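Local coordinates for protein betainyl-CoA thiolase (Pseudomonas putida, PDB 2HLJ) that probably acts on acyl-CoA thioesters such as betainyl-CoA, as a hotdog-fold thioesterase relative with a likely acyltransferase activity, at residues His22-Asp25 and Ala26-Leu29. Numbering follows the deposited sequence.
Sequences HLRD and AFYL
Leu23 straddles Phe27 and Tyr28 where the chain turns into helix 25-43. Its CG, anti to the backbone N (chi1 -176°), is carried to the Tyr28 ring, 3.9 Å from CD1 and CE1 of that ring. CD2 sits over the centre of the ring, 3.8 Å from the centroid, in a CH-pi contact, while CD1 meets Phe27 CB at 3.6 Å. One water donates both to Leu23 O and to Tyr28 OH, each at 2.7 Å, and the same hydroxyl is hydrogen-bonded to His68 O. With an alanine here instead of Tyr28, Leu23 CD2 would probably lose the ring face it lies over, and the water and His68 O their hydroxyl partner. Arg24 O accepts from Phe27 N at 3.0 Å, the donor lying above the carbonyl plane, and, weakly, from Tyr28 N. Arg24 CB lies 3.8 Å from Phe27 CD2. Asp25 folds its carboxylate back, chi1 51°, and OD1 takes a weak bond from Ala26 N at 2.7 Å. In the second subunit, Ser33 OG hydrogen-bonds Arg24 NH1 and Asp25 OD1, Asp37 forms a salt bridge with Arg24 NH1, Thr59 OG1 hydrogen-bonds Asp25 OD2, and Leu30 packs on Ala26. Within the chain, this start of the long hotdog helix has Trp16 stacked on Phe27 and Tyr66, at the end of strand 57-66, edge-to-face with Tyr28, while Tyr28 and Leu29 rest on strand 104-114.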
ATOM      1  N   HIS A  22      11.719   1.415 -12.800  1.00 19.79           N
ATOM      2  CA  HIS A  22      10.366   0.936 -12.481  1.00 23.14           C
ATOM      3  C   HIS A  22       9.759   1.594 -11.251  1.00 22.32           C
ATOM      4  O   HIS A  22      10.410   1.754 -10.221  1.00 23.72           O
ATOM      5  CB  HIS A  22      10.356  -0.559 -12.301  1.00 24.24           C
ATOM      6  CG  HIS A  22      10.603  -1.299 -13.570  1.00 30.89           C
ATOM      7  ND1 HIS A  22      11.233  -2.520 -13.607  1.00 32.13           N
ATOM      8  CD2 HIS A  22      10.370  -0.954 -14.859  1.00 36.41           C
ATOM      9  CE1 HIS A  22      11.345  -2.911 -14.862  1.00 28.99           C
ATOM     10  NE2 HIS A  22      10.818  -1.987 -15.641  1.00 34.08           N
ATOM     11  N   LEU A  23       8.484   1.945 -11.381  1.00 21.63           N
ATOM     12  CA  LEU A  23       7.706   2.534 -10.313  1.00 19.61           C
ATOM     13  C   LEU A  23       7.790   1.637  -9.063  1.00 19.98           C
ATOM     14  O   LEU A  23       7.469   0.439  -9.115  1.00 20.79           O
ATOM     15  CB  LEU A  23       6.264   2.711 -10.787  1.00 20.33           C
ATOM     16  CG  LEU A  23       5.267   3.417  -9.851  1.00 21.15           C
ATOM     17  CD1 LEU A  23       5.746   4.803  -9.485  1.00 23.18           C
ATOM     18  CD2 LEU A  23       3.905   3.459 -10.481  1.00 20.14           C
ATOM     19  N   ARG A  24       8.239   2.218  -7.950  1.00 22.25           N
ATOM     20  CA  ARG A  24       8.275   1.505  -6.654  1.00 23.92           C
ATOM     21  C   ARG A  24       6.854   1.236  -6.153  1.00 19.01           C
ATOM     22  O   ARG A  24       5.940   2.055  -6.382  1.00 19.23           O
ATOM     23  CB  ARG A  24       9.090   2.314  -5.627  1.00 24.15           C
ATOM     24  CG  ARG A  24       9.096   1.704  -4.213  1.00 28.60           C
ATOM     25  CD  ARG A  24       9.752   2.636  -3.226  1.00 31.64           C
ATOM     26  NE  ARG A  24      11.176   2.793  -3.486  1.00 29.82           N
ATOM     27  CZ  ARG A  24      12.094   1.901  -3.118  1.00 35.70           C
ATOM     28  NH1 ARG A  24      11.756   0.759  -2.481  1.00 22.96           N
ATOM     29  NH2 ARG A  24      13.360   2.143  -3.411  1.00 36.29           N
ATOM     30  N   ASP A  25       6.673   0.096  -5.482  1.00 18.59           N
ATOM     31  CA  ASP A  25       5.369  -0.379  -5.017  1.00 17.73           C
ATOM     32  C   ASP A  25       4.596   0.689  -4.238  1.00 20.26           C
ATOM     33  O   ASP A  25       3.391   0.891  -4.466  1.00 18.10           O
ATOM     34  CB  ASP A  25       5.503  -1.668  -4.153  1.00 15.58           C
ATOM     35  CG  ASP A  25       6.538  -1.549  -2.994  1.00 20.78           C
ATOM     36  OD1 ASP A  25       7.130  -0.456  -2.706  1.00 21.24           O
ATOM     37  OD2 ASP A  25       6.785  -2.603  -2.394  1.00 23.03           O
ATOM     38  N   ALA A  26       5.290   1.422  -3.366  1.00 18.85           N
ATOM     39  CA  ALA A  26       4.588   2.390  -2.513  1.00 18.65           C
ATOM     40  C   ALA A  26       4.010   3.571  -3.313  1.00 18.75           C
ATOM     41  O   ALA A  26       3.026   4.206  -2.905  1.00 17.92           O
ATOM     42  CB  ALA A  26       5.504   2.884  -1.416  1.00 17.23           C
ATOM     43  N   PHE A  27       4.641   3.873  -4.445  1.00 20.70           N
ATOM     44  CA  PHE A  27       4.256   5.022  -5.242  1.00 19.82           C
ATOM     45  C   PHE A  27       3.053   4.701  -6.130  1.00 20.62           C
ATOM     46  O   PHE A  27       2.345   5.621  -6.543  1.00 22.37           O
ATOM     47  CB  PHE A  27       5.439   5.608  -6.016  1.00 21.31           C
ATOM     48  CG  PHE A  27       6.453   6.308  -5.131  1.00 20.75           C
ATOM     49  CD1 PHE A  27       6.071   7.350  -4.321  1.00 21.08           C
ATOM     50  CD2 PHE A  27       7.779   5.891  -5.089  1.00 16.03           C
ATOM     51  CE1 PHE A  27       6.995   7.974  -3.483  1.00 22.79           C
ATOM     52  CE2 PHE A  27       8.691   6.494  -4.262  1.00 18.61           C
ATOM     53  CZ  PHE A  27       8.293   7.543  -3.455  1.00 22.19           C
ATOM     54  N   TYR A  28       2.779   3.420  -6.393  1.00 19.40           N
ATOM     55  CA  TYR A  28       1.455   3.073  -6.975  1.00 17.10           C
ATOM     56  C   TYR A  28       0.383   3.495  -5.968  1.00 16.44           C
ATOM     57  O   TYR A  28      -0.594   4.155  -6.328  1.00 18.97           O
ATOM     58  CB  TYR A  28       1.281   1.592  -7.200  1.00 19.53           C
ATOM     59  CG  TYR A  28       2.068   0.868  -8.267  1.00 17.03           C
ATOM     60  CD1 TYR A  28       3.395   0.544  -8.074  1.00 18.82           C
ATOM     61  CD2 TYR A  28       1.434   0.374  -9.418  1.00 18.60           C
ATOM     62  CE1 TYR A  28       4.086  -0.169  -9.012  1.00 21.23           C
ATOM     63  CE2 TYR A  28       2.118  -0.364 -10.364  1.00 19.69           C
ATOM     64  CZ  TYR A  28       3.458  -0.639 -10.153  1.00 19.40           C
ATOM     65  OH  TYR A  28       4.190  -1.384 -11.069  1.00 18.33           O
ATOM     66  N   LEU A  29       0.594   3.147  -4.693  1.00 19.59           N
ATOM     67  CA  LEU A  29      -0.320   3.552  -3.612  1.00 18.46           C
ATOM     68  C   LEU A  29      -0.385   5.060  -3.387  1.00 14.79           C
ATOM     69  O   LEU A  29      -1.447   5.571  -3.076  1.00 17.29           O
ATOM     70  CB  LEU A  29      -0.033   2.803  -2.301  1.00 16.79           C
ATOM     71  CG  LEU A  29      -1.182   2.701  -1.292  1.00 25.20           C
ATOM     72  CD1 LEU A  29      -2.341   1.787  -1.771  1.00 28.87           C
ATOM     73  CD2 LEU A  29      -0.653   2.168   0.064  1.00 23.37           C
TER
HETATM   74  O   HOH W   1       6.809  -0.783 -11.451  1.00 18.93           O